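Local coordinates for GGDEF and EAL domain-containing protein (Vibrio cholerae O1 str. 2010EL-1786, PDB 6PWK), which binds the second messenger c-di-GMP and probably acts as a receptor that relays its level to the control of large adhesins in biofilm formation, at residues 199-204 with 227-232; 251-256 with 281-286. All coordinates share one frame; numbering follows the deposited sequence.

Interaction 1 of 2, residues 199-204 with 227-232; sequences WFTFRY and GVRYTA. With C2E (9,9'-[(2R,3R,3aS,5S,7aR,9R,10R,10aS,12S,14aR)-3,5,10,12-tetrahydroxy-5,12-dioxidooctahydro-2H,7H-difuro[3,2-d:3',2'-j][1,3,7,9,2,8]tetraoxadiphosphacyclododecine-2,9-diyl]bis(2-amino-1,9-dihydro-6H-purin-6-one)), chain C.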
ATOM      1  N   TRP A 199     -24.579  -8.001 -18.325  1.00 59.30           N
ATOM      2  CA  TRP A 199     -25.014  -6.851 -19.104  1.00 60.04           C
ATOM      3  C   TRP A 199     -23.924  -6.314 -20.019  1.00 64.26           C
ATOM      4  O   TRP A 199     -24.115  -5.257 -20.628  1.00 67.20           O
ATOM      5  CB  TRP A 199     -25.487  -5.731 -18.174  1.00 52.38           C
ATOM      6  CG  TRP A 199     -26.761  -6.031 -17.453  1.00 52.40           C
ATOM      7  CD1 TRP A 199     -27.702  -6.957 -17.800  1.00 47.36           C
ATOM      8  CD2 TRP A 199     -27.233  -5.407 -16.254  1.00 61.04           C
ATOM      9  NE1 TRP A 199     -28.735  -6.943 -16.892  1.00 58.42           N
ATOM     10  CE2 TRP A 199     -28.470  -6.001 -15.933  1.00 62.66           C
ATOM     11  CE3 TRP A 199     -26.729  -4.405 -15.421  1.00 67.82           C
ATOM     12  CZ2 TRP A 199     -29.210  -5.625 -14.815  1.00 67.90           C
ATOM     13  CZ3 TRP A 199     -27.465  -4.033 -14.312  1.00 69.43           C
ATOM     14  CH2 TRP A 199     -28.692  -4.639 -14.018  1.00 65.93           C
ATOM     15  N   PHE A 200     -22.800  -7.014 -20.132  1.00 57.18           N
ATOM     16  CA  PHE A 200     -21.648  -6.484 -20.843  1.00 53.86           C
ATOM     17  C   PHE A 200     -21.769  -6.694 -22.345  1.00 57.88           C
ATOM     18  O   PHE A 200     -22.277  -7.718 -22.810  1.00 68.99           O
ATOM     19  CB  PHE A 200     -20.363  -7.137 -20.330  1.00 50.32           C
ATOM     20  CG  PHE A 200     -19.775  -6.449 -19.132  1.00 57.81           C
ATOM     21  CD1 PHE A 200     -20.303  -6.654 -17.868  1.00 60.93           C
ATOM     22  CD2 PHE A 200     -18.695  -5.597 -19.271  1.00 65.23           C
ATOM     23  CE1 PHE A 200     -19.763  -6.018 -16.767  1.00 69.37           C
ATOM     24  CE2 PHE A 200     -18.151  -4.960 -18.174  1.00 70.48           C
ATOM     25  CZ  PHE A 200     -18.686  -5.171 -16.920  1.00 70.30           C
ATOM     26  N   THR A 201     -21.301  -5.704 -23.101  1.00 55.79           N
ATOM     27  CA  THR A 201     -21.145  -5.793 -24.545  1.00 55.25           C
ATOM     28  C   THR A 201     -19.683  -5.548 -24.892  1.00 59.08           C
ATOM     29  O   THR A 201     -18.961  -4.872 -24.152  1.00 57.72           O
ATOM     30  CB  THR A 201     -22.035  -4.780 -25.276  1.00 54.75           C
ATOM     31  OG1 THR A 201     -21.643  -3.450 -24.912  1.00 64.91           O
ATOM     32  CG2 THR A 201     -23.498  -4.989 -24.910  1.00 47.85           C
ATOM     33  N   PHE A 202     -19.246  -6.102 -26.020  1.00 61.85           N
ATOM     34  CA  PHE A 202     -17.843  -6.049 -26.402  1.00 63.60           C
ATOM     35  C   PHE A 202     -17.699  -5.616 -27.853  1.00 57.49           C
ATOM     36  O   PHE A 202     -18.490  -6.011 -28.713  1.00 65.86           O
ATOM     37  CB  PHE A 202     -17.160  -7.405 -26.194  1.00 64.32           C
ATOM     38  CG  PHE A 202     -17.169  -7.868 -24.767  1.00 61.15           C
ATOM     39  CD1 PHE A 202     -16.183  -7.455 -23.888  1.00 55.46           C
ATOM     40  CD2 PHE A 202     -18.166  -8.709 -24.305  1.00 57.05           C
ATOM     41  CE1 PHE A 202     -16.189  -7.876 -22.576  1.00 53.42           C
ATOM     42  CE2 PHE A 202     -18.178  -9.134 -22.992  1.00 57.41           C
ATOM     43  CZ  PHE A 202     -17.187  -8.716 -22.126  1.00 56.52           C
ATOM     44  N   ARG A 203     -16.680  -4.801 -28.110  1.00 60.69           N
ATOM     45  CA  ARG A 203     -16.337  -4.329 -29.440  1.00 60.59           C
ATOM     46  C   ARG A 203     -14.914  -4.757 -29.772  1.00 66.39           C
ATOM     47  O   ARG A 203     -14.047  -4.796 -28.896  1.00 71.46           O
ATOM     48  CB  ARG A 203     -16.469  -2.803 -29.537  1.00 44.47           C
ATOM     49  CG  ARG A 203     -17.897  -2.298 -29.404  1.00 53.53           C
ATOM     50  CD  ARG A 203     -17.949  -0.805 -29.103  1.00 58.28           C
ATOM     51  NE  ARG A 203     -16.942  -0.045 -29.839  1.00 58.80           N
ATOM     52  CZ  ARG A 203     -16.028   0.732 -29.265  1.00 62.17           C
ATOM     53  NH1 ARG A 203     -15.999   0.862 -27.943  1.00 46.90           N
ATOM     54  NH2 ARG A 203     -15.151   1.389 -30.011  1.00 62.16           N
ATOM     55  N   TYR A 204     -14.679  -5.084 -31.041  1.00 67.31           N
ATOM     56  CA  TYR A 204     -13.378  -5.557 -31.506  1.00 70.59           C
ATOM     57  C   TYR A 204     -12.896  -4.628 -32.613  1.00 75.21           C
ATOM     58  O   TYR A 204     -13.472  -4.608 -33.706  1.00 84.28           O
ATOM     59  CB  TYR A 204     -13.461  -7.001 -32.004  1.00 65.09           C
ATOM     60  CG  TYR A 204     -14.013  -7.987 -30.994  1.00 73.22           C
ATOM     61  CD1 TYR A 204     -15.382  -8.170 -30.849  1.00 75.47           C
ATOM     62  CD2 TYR A 204     -13.165  -8.744 -30.195  1.00 82.00           C
ATOM     63  CE1 TYR A 204     -15.892  -9.071 -29.931  1.00 82.93           C
ATOM     64  CE2 TYR A 204     -13.666  -9.649 -29.275  1.00 85.09           C
ATOM     65  CZ  TYR A 204     -15.029  -9.808 -29.148  1.00 85.14           C
ATOM     66  OH  TYR A 204     -15.531 -10.706 -28.235  1.00 87.56           O
ATOM     67  N   GLY A 227     -31.471   0.478 -20.706  1.00 66.88           N
ATOM     68  CA  GLY A 227     -31.295   1.213 -21.941  1.00 60.73           C
ATOM     69  C   GLY A 227     -30.203   2.260 -21.934  1.00 61.37           C
ATOM     70  O   GLY A 227     -30.051   2.972 -22.934  1.00 68.47           O
ATOM     71  N   VAL A 228     -29.440   2.384 -20.851  1.00 47.59           N
ATOM     72  CA  VAL A 228     -28.352   3.350 -20.750  1.00 46.40           C
ATOM     73  C   VAL A 228     -27.031   2.605 -20.879  1.00 58.21           C
ATOM     74  O   VAL A 228     -26.812   1.599 -20.195  1.00 66.14           O
ATOM     75  CB  VAL A 228     -28.411   4.132 -19.426  1.00 53.38           C
ATOM     76  CG1 VAL A 228     -27.263   5.124 -19.349  1.00 61.20           C
ATOM     77  CG2 VAL A 228     -29.748   4.839 -19.283  1.00 50.18           C
ATOM     78  N   ARG A 229     -26.150   3.107 -21.739  1.00 47.17           N
ATOM     79  CA  ARG A 229     -24.870   2.470 -22.016  1.00 46.88           C
ATOM     80  C   ARG A 229     -23.759   3.137 -21.212  1.00 51.39           C
ATOM     81  O   ARG A 229     -23.691   4.366 -21.129  1.00 56.24           O
ATOM     82  CB  ARG A 229     -24.552   2.538 -23.510  1.00 42.87           C
ATOM     83  CG  ARG A 229     -23.367   1.696 -23.946  1.00 48.27           C
ATOM     84  CD  ARG A 229     -23.339   1.570 -25.462  1.00 48.85           C
ATOM     85  NE  ARG A 229     -22.143   0.887 -25.942  1.00 46.09           N
ATOM     86  CZ  ARG A 229     -21.007   1.505 -26.247  1.00 49.70           C
ATOM     87  NH1 ARG A 229     -20.913   2.822 -26.116  1.00 47.28           N
ATOM     88  NH2 ARG A 229     -19.966   0.810 -26.682  1.00 52.42           N
ATOM     89  N   TYR A 230     -22.889   2.317 -20.623  1.00 47.68           N
ATOM     90  CA  TYR A 230     -21.768   2.790 -19.819  1.00 46.29           C
ATOM     91  C   TYR A 230     -20.466   2.276 -20.415  1.00 52.77           C
ATOM     92  O   TYR A 230     -20.337   1.077 -20.689  1.00 45.47           O
ATOM     93  CB  TYR A 230     -21.890   2.325 -18.363  1.00 45.13           C
ATOM     94  CG  TYR A 230     -23.158   2.762 -17.663  1.00 51.85           C
ATOM     95  CD1 TYR A 230     -24.312   1.995 -17.731  1.00 48.09           C
ATOM     96  CD2 TYR A 230     -23.197   3.940 -16.927  1.00 54.71           C
ATOM     97  CE1 TYR A 230     -25.472   2.387 -17.090  1.00 53.84           C
ATOM     98  CE2 TYR A 230     -24.354   4.342 -16.283  1.00 54.35           C
ATOM     99  CZ  TYR A 230     -25.488   3.561 -16.368  1.00 57.56           C
ATOM    100  OH  TYR A 230     -26.642   3.957 -15.730  1.00 69.37           O
ATOM    101  N   THR A 231     -19.505   3.176 -20.610  1.00 48.94           N
ATOM    102  CA  THR A 231     -18.186   2.809 -21.107  1.00 45.04           C
ATOM    103  C   THR A 231     -17.173   2.815 -19.965  1.00 49.70           C
ATOM    104  O   THR A 231     -17.447   3.277 -18.855  1.00 50.41           O
ATOM    105  CB  THR A 231     -17.743   3.750 -22.232  1.00 47.32           C
ATOM    106  OG1 THR A 231     -17.552   5.072 -21.712  1.00 59.17           O
ATOM    107  CG2 THR A 231     -18.797   3.791 -23.331  1.00 42.89           C
ATOM    108  N   ALA A 232     -15.977   2.299 -20.262  1.00 53.45           N
ATOM    109  CA  ALA A 232     -15.016   1.981 -19.209  1.00 51.16           C
ATOM    110  C   ALA A 232     -14.485   3.233 -18.519  1.00 49.12           C
ATOM    111  O   ALA A 232     -14.267   3.227 -17.303  1.00 51.50           O
ATOM    112  CB  ALA A 232     -13.868   1.156 -19.787  1.00 57.71           C
TER
HETATM  113  P1  C2E C 701      -7.936   2.853 -24.900  1.00 81.95           P
HETATM  114  O2P C2E C 701      -6.902   1.781 -24.685  1.00 58.71           O
HETATM  115  O1P C2E C 701      -7.175   4.019 -25.465  1.00 47.07           O
HETATM  116  O5' C2E C 701      -9.002   2.443 -26.074  1.00 75.93           O
HETATM  117  C5' C2E C 701      -9.198   3.336 -27.119  1.00 56.10           C
HETATM  118  C4' C2E C 701     -10.462   4.167 -26.763  1.00 61.16           C
HETATM  119  O4' C2E C 701     -10.655   5.103 -27.645  1.00 62.54           O
HETATM  120  C3' C2E C 701     -11.734   3.305 -26.864  1.00 57.48           C
HETATM  121  O3' C2E C 701     -12.716   3.991 -26.251  1.00 55.52           O
HETATM  122  C2' C2E C 701     -11.989   3.352 -28.378  1.00 54.65           C
HETATM  123  O2' C2E C 701     -13.391   2.944 -28.675  1.00 46.82           O
HETATM  124  C1' C2E C 701     -11.896   4.639 -28.565  1.00 59.59           C
HETATM  125  N9  C2E C 701     -11.596   5.182 -29.864  1.00 66.00           N
HETATM  126  C8  C2E C 701     -11.163   4.054 -30.479  1.00 64.72           C
HETATM  127  N7  C2E C 701     -10.822   4.407 -31.745  1.00 60.04           N
HETATM  128  C5  C2E C 701     -11.028   5.711 -31.896  1.00 61.91           C
HETATM  129  C6  C2E C 701     -10.835   6.700 -33.059  1.00 68.29           C
HETATM  130  O6  C2E C 701     -10.426   6.351 -34.114  1.00 76.06           O
HETATM  131  N1  C2E C 701     -11.162   8.082 -32.877  1.00 64.73           N
HETATM  132  C2  C2E C 701     -11.665   8.577 -31.622  1.00 68.89           C
HETATM  133  N2  C2E C 701     -12.012   9.974 -31.381  1.00 69.33           N
HETATM  134  N3  C2E C 701     -11.830   7.616 -30.544  1.00 70.28           N
HETATM  135  C4  C2E C 701     -11.498   6.180 -30.722  1.00 64.85           C
HETATM  136  P11 C2E C 701     -13.529   3.082 -25.126  1.00 64.06           P
HETATM  137  O21 C2E C 701     -14.369   1.934 -25.619  1.00 63.23           O
HETATM  138  O11 C2E C 701     -14.495   4.021 -24.449  1.00 49.51           O
HETATM  139  O5A C2E C 701     -12.317   2.709 -24.068  1.00 66.63           O
HETATM  140  C5A C2E C 701     -11.931   3.808 -23.289  1.00 54.78           C
HETATM  141  C4A C2E C 701     -10.927   3.389 -22.293  1.00 57.33           C
HETATM  142  O4A C2E C 701     -11.487   2.600 -21.414  1.00 61.56           O
HETATM  143  C3A C2E C 701      -9.694   2.510 -23.030  1.00 65.50           C
HETATM  144  O3A C2E C 701      -8.608   3.437 -23.503  1.00 73.53           O
HETATM  145  C2A C2E C 701      -9.262   1.756 -22.168  1.00 59.71           C
HETATM  146  O2A C2E C 701      -8.157   2.427 -21.394  1.00 56.78           O
HETATM  147  C1A C2E C 701     -10.537   1.442 -21.210  1.00 54.76           C
HETATM  148  N91 C2E C 701     -11.091   0.299 -21.541  1.00 48.05           N
HETATM  149  C81 C2E C 701     -11.950   0.019 -22.534  1.00 47.10           C
HETATM  150  N71 C2E C 701     -12.215  -1.298 -22.443  1.00 39.76           N
HETATM  151  C51 C2E C 701     -11.531  -1.800 -21.418  1.00 43.49           C
HETATM  152  C61 C2E C 701     -11.435  -3.208 -20.842  1.00 45.00           C
HETATM  153  O61 C2E C 701     -12.059  -4.069 -21.352  1.00 38.48           O
HETATM  154  N11 C2E C 701     -10.606  -3.483 -19.709  1.00 53.92           N
HETATM  155  C21 C2E C 701      -9.852  -2.425 -19.098  1.00 45.00           C
HETATM  156  N21 C2E C 701      -9.011  -2.710 -17.945  1.00 58.25           N
HETATM  157  N31 C2E C 701      -9.950  -1.078 -19.661  1.00 52.53           N
HETATM  158  C41 C2E C 701     -10.819  -0.799 -20.844  1.00 44.20           C
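The guanidinium groups of Arg203 and Arg229 are turned 70° apart, and neither stacks on the other: NH2 of Arg229 meets CD of Arg203 obliquely, 3.5 Å away, while the edge of the Arg203 group is given to the bound c-di-GMP. Both arginines sit on strands of the EAL domain, a TIM-barrel-like fold, and strand 214-225 lies between them, pairing with 200-209 on one flank and 228-231 on the other. Arg203 NH2 donates an almost straight bond (173°) to the ribose O2' at 2.7 Å, with that oxygen in the guanidinium plane. A bend at chi3 (39°) swings the head of Arg203 to the nucleotide, whereas Arg229, extended from CG to NE, crosses the Arg203 side chain at about a right angle. The charged ends come close, Arg203 NH1 4.2 Å from Arg229 NH2, but of the two only Arg203 bonds the phosphate, which probably offsets some of the repulsion; Arg229 also touches Glu224. Farther along the chain, Thr231 and Ala232 also line the pocket. Arg203 NH1 completes the grip, with a weak bond to O2' and a firmer one to the phosphate oxygen O21 at 3.0 Å.

Interaction 2 of 2, residues 251-256 with 281-286; sequences YVIERV and PSFIRW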
ATOM      1  N   TYR A 251     -13.109 -10.670 -15.148  1.00 44.81           N
ATOM      2  CA  TYR A 251     -14.335 -10.988 -15.874  1.00 56.22           C
ATOM      3  C   TYR A 251     -14.135 -10.836 -17.377  1.00 61.05           C
ATOM      4  O   TYR A 251     -14.546 -11.701 -18.159  1.00 55.34           O
ATOM      5  CB  TYR A 251     -15.482 -10.101 -15.390  1.00 53.41           C
ATOM      6  CG  TYR A 251     -16.749 -10.261 -16.197  1.00 59.81           C
ATOM      7  CD1 TYR A 251     -17.622 -11.315 -15.956  1.00 61.35           C
ATOM      8  CD2 TYR A 251     -17.074  -9.358 -17.203  1.00 59.02           C
ATOM      9  CE1 TYR A 251     -18.782 -11.466 -16.693  1.00 61.98           C
ATOM     10  CE2 TYR A 251     -18.230  -9.502 -17.945  1.00 58.32           C
ATOM     11  CZ  TYR A 251     -19.080 -10.556 -17.686  1.00 65.40           C
ATOM     12  OH  TYR A 251     -20.234 -10.701 -18.421  1.00 78.20           O
ATOM     13  N   VAL A 252     -13.503  -9.737 -17.798  1.00 57.94           N
ATOM     14  CA  VAL A 252     -13.263  -9.510 -19.220  1.00 55.31           C
ATOM     15  C   VAL A 252     -12.372 -10.604 -19.795  1.00 55.73           C
ATOM     16  O   VAL A 252     -12.633 -11.128 -20.884  1.00 57.67           O
ATOM     17  CB  VAL A 252     -12.659  -8.111 -19.440  1.00 53.84           C
ATOM     18  CG1 VAL A 252     -12.229  -7.938 -20.891  1.00 41.75           C
ATOM     19  CG2 VAL A 252     -13.658  -7.034 -19.038  1.00 34.88           C
ATOM     20  N   ILE A 253     -11.312 -10.972 -19.070  1.00 60.33           N
ATOM     21  CA  ILE A 253     -10.402 -12.011 -19.551  1.00 58.71           C
ATOM     22  C   ILE A 253     -11.133 -13.340 -19.684  1.00 61.99           C
ATOM     23  O   ILE A 253     -10.937 -14.079 -20.657  1.00 59.47           O
ATOM     24  CB  ILE A 253      -9.179 -12.124 -18.624  1.00 46.91           C
ATOM     25  CG1 ILE A 253      -8.326 -10.859 -18.707  1.00 53.52           C
ATOM     26  CG2 ILE A 253      -8.345 -13.344 -18.982  1.00 52.16           C
ATOM     27  CD1 ILE A 253      -7.208 -10.814 -17.692  1.00 52.06           C
ATOM     28  N   GLU A 254     -11.991 -13.665 -18.714  1.00 64.89           N
ATOM     29  CA  GLU A 254     -12.773 -14.894 -18.802  1.00 63.03           C
ATOM     30  C   GLU A 254     -13.679 -14.880 -20.025  1.00 66.97           C
ATOM     31  O   GLU A 254     -13.730 -15.855 -20.783  1.00 64.83           O
ATOM     32  CB  GLU A 254     -13.591 -15.089 -17.524  1.00 60.83           C
ATOM     33  CG  GLU A 254     -12.777 -15.562 -16.331  1.00 66.97           C
ATOM     34  CD  GLU A 254     -13.596 -15.626 -15.057  1.00 80.31           C
ATOM     35  OE1 GLU A 254     -14.690 -15.025 -15.020  1.00 86.07           O
ATOM     36  OE2 GLU A 254     -13.145 -16.278 -14.093  1.00 90.60           O
ATOM     37  N   ARG A 255     -14.393 -13.771 -20.244  1.00 73.46           N
ATOM     38  CA  ARG A 255     -15.309 -13.687 -21.378  1.00 70.65           C
ATOM     39  C   ARG A 255     -14.561 -13.756 -22.704  1.00 54.76           C
ATOM     40  O   ARG A 255     -15.036 -14.378 -23.661  1.00 59.00           O
ATOM     41  CB  ARG A 255     -16.134 -12.402 -21.293  1.00 72.58           C
ATOM     42  CG  ARG A 255     -17.046 -12.337 -20.077  1.00 78.24           C
ATOM     43  CD  ARG A 255     -18.311 -13.157 -20.276  1.00 83.54           C
ATOM     44  NE  ARG A 255     -19.358 -12.392 -20.949  1.00 88.03           N
ATOM     45  CZ  ARG A 255     -19.613 -12.451 -22.252  1.00 91.72           C
ATOM     46  NH1 ARG A 255     -18.900 -13.248 -23.036  1.00103.16           N
ATOM     47  NH2 ARG A 255     -20.586 -11.715 -22.770  1.00 83.04           N
ATOM     48  N   VAL A 256     -13.387 -13.126 -22.780  1.00 48.86           N
ATOM     49  CA  VAL A 256     -12.600 -13.166 -24.010  1.00 47.16           C
ATOM     50  C   VAL A 256     -12.099 -14.579 -24.283  1.00 55.80           C
ATOM     51  O   VAL A 256     -12.139 -15.056 -25.424  1.00 69.02           O
ATOM     52  CB  VAL A 256     -11.441 -12.156 -23.934  1.00 52.03           C
ATOM     53  CG1 VAL A 256     -10.448 -12.398 -25.058  1.00 59.46           C
ATOM     54  CG2 VAL A 256     -11.977 -10.733 -23.995  1.00 51.25           C
ATOM     55  N   PRO A 281      -1.343  -8.693  -6.154  1.00 65.57           N
ATOM     56  CA  PRO A 281      -0.663  -9.989  -6.316  1.00 60.37           C
ATOM     57  C   PRO A 281      -1.610 -11.161  -6.513  1.00 61.81           C
ATOM     58  O   PRO A 281      -1.222 -12.156  -7.138  1.00 65.14           O
ATOM     59  CB  PRO A 281       0.144 -10.123  -5.017  1.00 61.97           C
ATOM     60  CG  PRO A 281      -0.558  -9.236  -4.039  1.00 60.59           C
ATOM     61  CD  PRO A 281      -1.064  -8.079  -4.846  1.00 58.53           C
ATOM     62  N   SER A 282      -2.839 -11.079  -5.999  1.00 56.29           N
ATOM     63  CA  SER A 282      -3.821 -12.124  -6.279  1.00 57.87           C
ATOM     64  C   SER A 282      -4.164 -12.178  -7.760  1.00 61.19           C
ATOM     65  O   SER A 282      -4.410 -13.261  -8.305  1.00 58.75           O
ATOM     66  CB  SER A 282      -5.079 -11.896  -5.444  1.00 52.16           C
ATOM     67  OG  SER A 282      -5.588 -10.590  -5.641  1.00 63.35           O
ATOM     68  N   PHE A 283      -4.176 -11.023  -8.426  1.00 58.91           N
ATOM     69  CA  PHE A 283      -4.415 -10.995  -9.864  1.00 49.03           C
ATOM     70  C   PHE A 283      -3.246 -11.592 -10.636  1.00 55.78           C
ATOM     71  O   PHE A 283      -3.448 -12.213 -11.687  1.00 50.15           O
ATOM     72  CB  PHE A 283      -4.683  -9.558 -10.314  1.00 46.17           C
ATOM     73  CG  PHE A 283      -4.942  -9.415 -11.785  1.00 57.36           C
ATOM     74  CD1 PHE A 283      -6.126  -9.874 -12.343  1.00 59.25           C
ATOM     75  CD2 PHE A 283      -4.010  -8.810 -12.610  1.00 55.07           C
ATOM     76  CE1 PHE A 283      -6.367  -9.740 -13.697  1.00 58.79           C
ATOM     77  CE2 PHE A 283      -4.247  -8.672 -13.964  1.00 59.83           C
ATOM     78  CZ  PHE A 283      -5.427  -9.138 -14.507  1.00 61.35           C
ATOM     79  N   ILE A 284      -2.020 -11.421 -10.134  1.00 52.94           N
ATOM     80  CA  ILE A 284      -0.858 -11.998 -10.804  1.00 57.78           C
ATOM     81  C   ILE A 284      -0.868 -13.517 -10.678  1.00 63.38           C
ATOM     82  O   ILE A 284      -0.499 -14.233 -11.615  1.00 71.80           O
ATOM     83  CB  ILE A 284       0.440 -11.383 -10.249  1.00 60.42           C
ATOM     84  CG1 ILE A 284       0.402  -9.859 -10.382  1.00 61.47           C
ATOM     85  CG2 ILE A 284       1.658 -11.945 -10.973  1.00 57.60           C
ATOM     86  CD1 ILE A 284       1.680  -9.173  -9.949  1.00 64.95           C
ATOM     87  N   ARG A 285      -1.286 -14.034  -9.519  1.00 68.86           N
ATOM     88  CA  ARG A 285      -1.471 -15.475  -9.386  1.00 62.09           C
ATOM     89  C   ARG A 285      -2.632 -15.960 -10.243  1.00 61.27           C
ATOM     90  O   ARG A 285      -2.558 -17.035 -10.851  1.00 63.78           O
ATOM     91  CB  ARG A 285      -1.714 -15.850  -7.924  1.00 56.76           C
ATOM     92  CG  ARG A 285      -0.506 -15.752  -7.018  1.00 55.24           C
ATOM     93  CD  ARG A 285      -0.860 -16.262  -5.630  1.00 61.94           C
ATOM     94  NE  ARG A 285      -1.137 -17.697  -5.628  1.00 70.70           N
ATOM     95  CZ  ARG A 285      -1.780 -18.334  -4.654  1.00 73.83           C
ATOM     96  NH1 ARG A 285      -2.226 -17.662  -3.601  1.00 71.61           N
ATOM     97  NH2 ARG A 285      -1.985 -19.642  -4.734  1.00 74.38           N
ATOM     98  N   TRP A 286      -3.714 -15.179 -10.293  1.00 61.71           N
ATOM     99  CA  TRP A 286      -4.895 -15.571 -11.056  1.00 60.67           C
ATOM    100  C   TRP A 286      -4.570 -15.750 -12.532  1.00 62.29           C
ATOM    101  O   TRP A 286      -5.044 -16.700 -13.169  1.00 64.67           O
ATOM    102  CB  TRP A 286      -5.994 -14.523 -10.867  1.00 56.66           C
ATOM    103  CG  TRP A 286      -7.300 -14.853 -11.522  1.00 61.91           C
ATOM    104  CD1 TRP A 286      -8.371 -15.472 -10.945  1.00 61.47           C
ATOM    105  CD2 TRP A 286      -7.682 -14.564 -12.872  1.00 63.75           C
ATOM    106  NE1 TRP A 286      -9.394 -15.592 -11.855  1.00 63.73           N
ATOM    107  CE2 TRP A 286      -8.998 -15.042 -13.045  1.00 64.54           C
ATOM    108  CE3 TRP A 286      -7.041 -13.951 -13.953  1.00 61.27           C
ATOM    109  CZ2 TRP A 286      -9.681 -14.928 -14.253  1.00 66.32           C
ATOM    110  CZ3 TRP A 286      -7.721 -13.838 -15.152  1.00 67.86           C
ATOM    111  CH2 TRP A 286      -9.027 -14.324 -15.292  1.00 64.84           C
TER
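Helices 251-256 and 281-286 run nearly parallel, their N-to-C directions 12° apart, with axes 13.0 Å from each other at closest approach. They belong to neighbouring helices on the outside of the TIM-barrel-like EAL domain; strand 269-272 and the short helix 275-278 come between them in the chain. At such a spacing the backbones stay well apart, and large side chains bridge the gap. Trp286 does most of this: with CG anti to the backbone N (chi1 -176°), its indole spans the gap to helix 245-261 and presents the far edge of its six-membered ring. Ile253 meets that edge with its CG2 branch, 3.9 Å from Trp286 CH2 and in the plane of the ring, and the two side chains overlap alongside, running antiparallel. The other branch of Ile253 also takes part: CD1 lies 4.0 Å from Trp286 CZ3 and equally near CZ of Phe283, which reaches across from helix 281-292 to meet it head on, ring edge first. CD1 thus abuts the Phe283 edge and the rim of the indole at once, while Ile271 of strand 269-272 and Ile273 pack against the isoleucine from the barrel side.

Toward solvent, the extended chain of Glu254 borders the same indole. Its CG lies in the ring plane at the edge, and its carboxylate is tilted 49° to the indole. Arg285 of the same helix as Phe283 and Trp286 forms a salt bridge with Glu348 of the second subunit, so helix 281-292 also lies at the subunit interface. At the outer margin of the helix pair, Glu254 OE2 comes to 3.7 Å from Trp286 CZ2, beside the indole edge.

Overall arrangement
Interactions 1 and 2 follow one another along the chain within the same EAL domain, and their centres are 19 Å apart. The first lies on strands 200-209 and 228-231 at the surface beside bound c-di-GMP; the second joins helices 245-261 and 281-292 on the outside of the same barrel. They meet directly where strand 200-209 passes helix 245-261: Phe200 CD1 lies 3.5 Å from Tyr251 CE2, and Phe202 packs on Arg255. Helix 245-261 also contributes Val252 to the ligand pocket. The nucleotide site is thus connected by packing to a pair of neighbouring barrel helices, of which 281-292 contacts the second subunit.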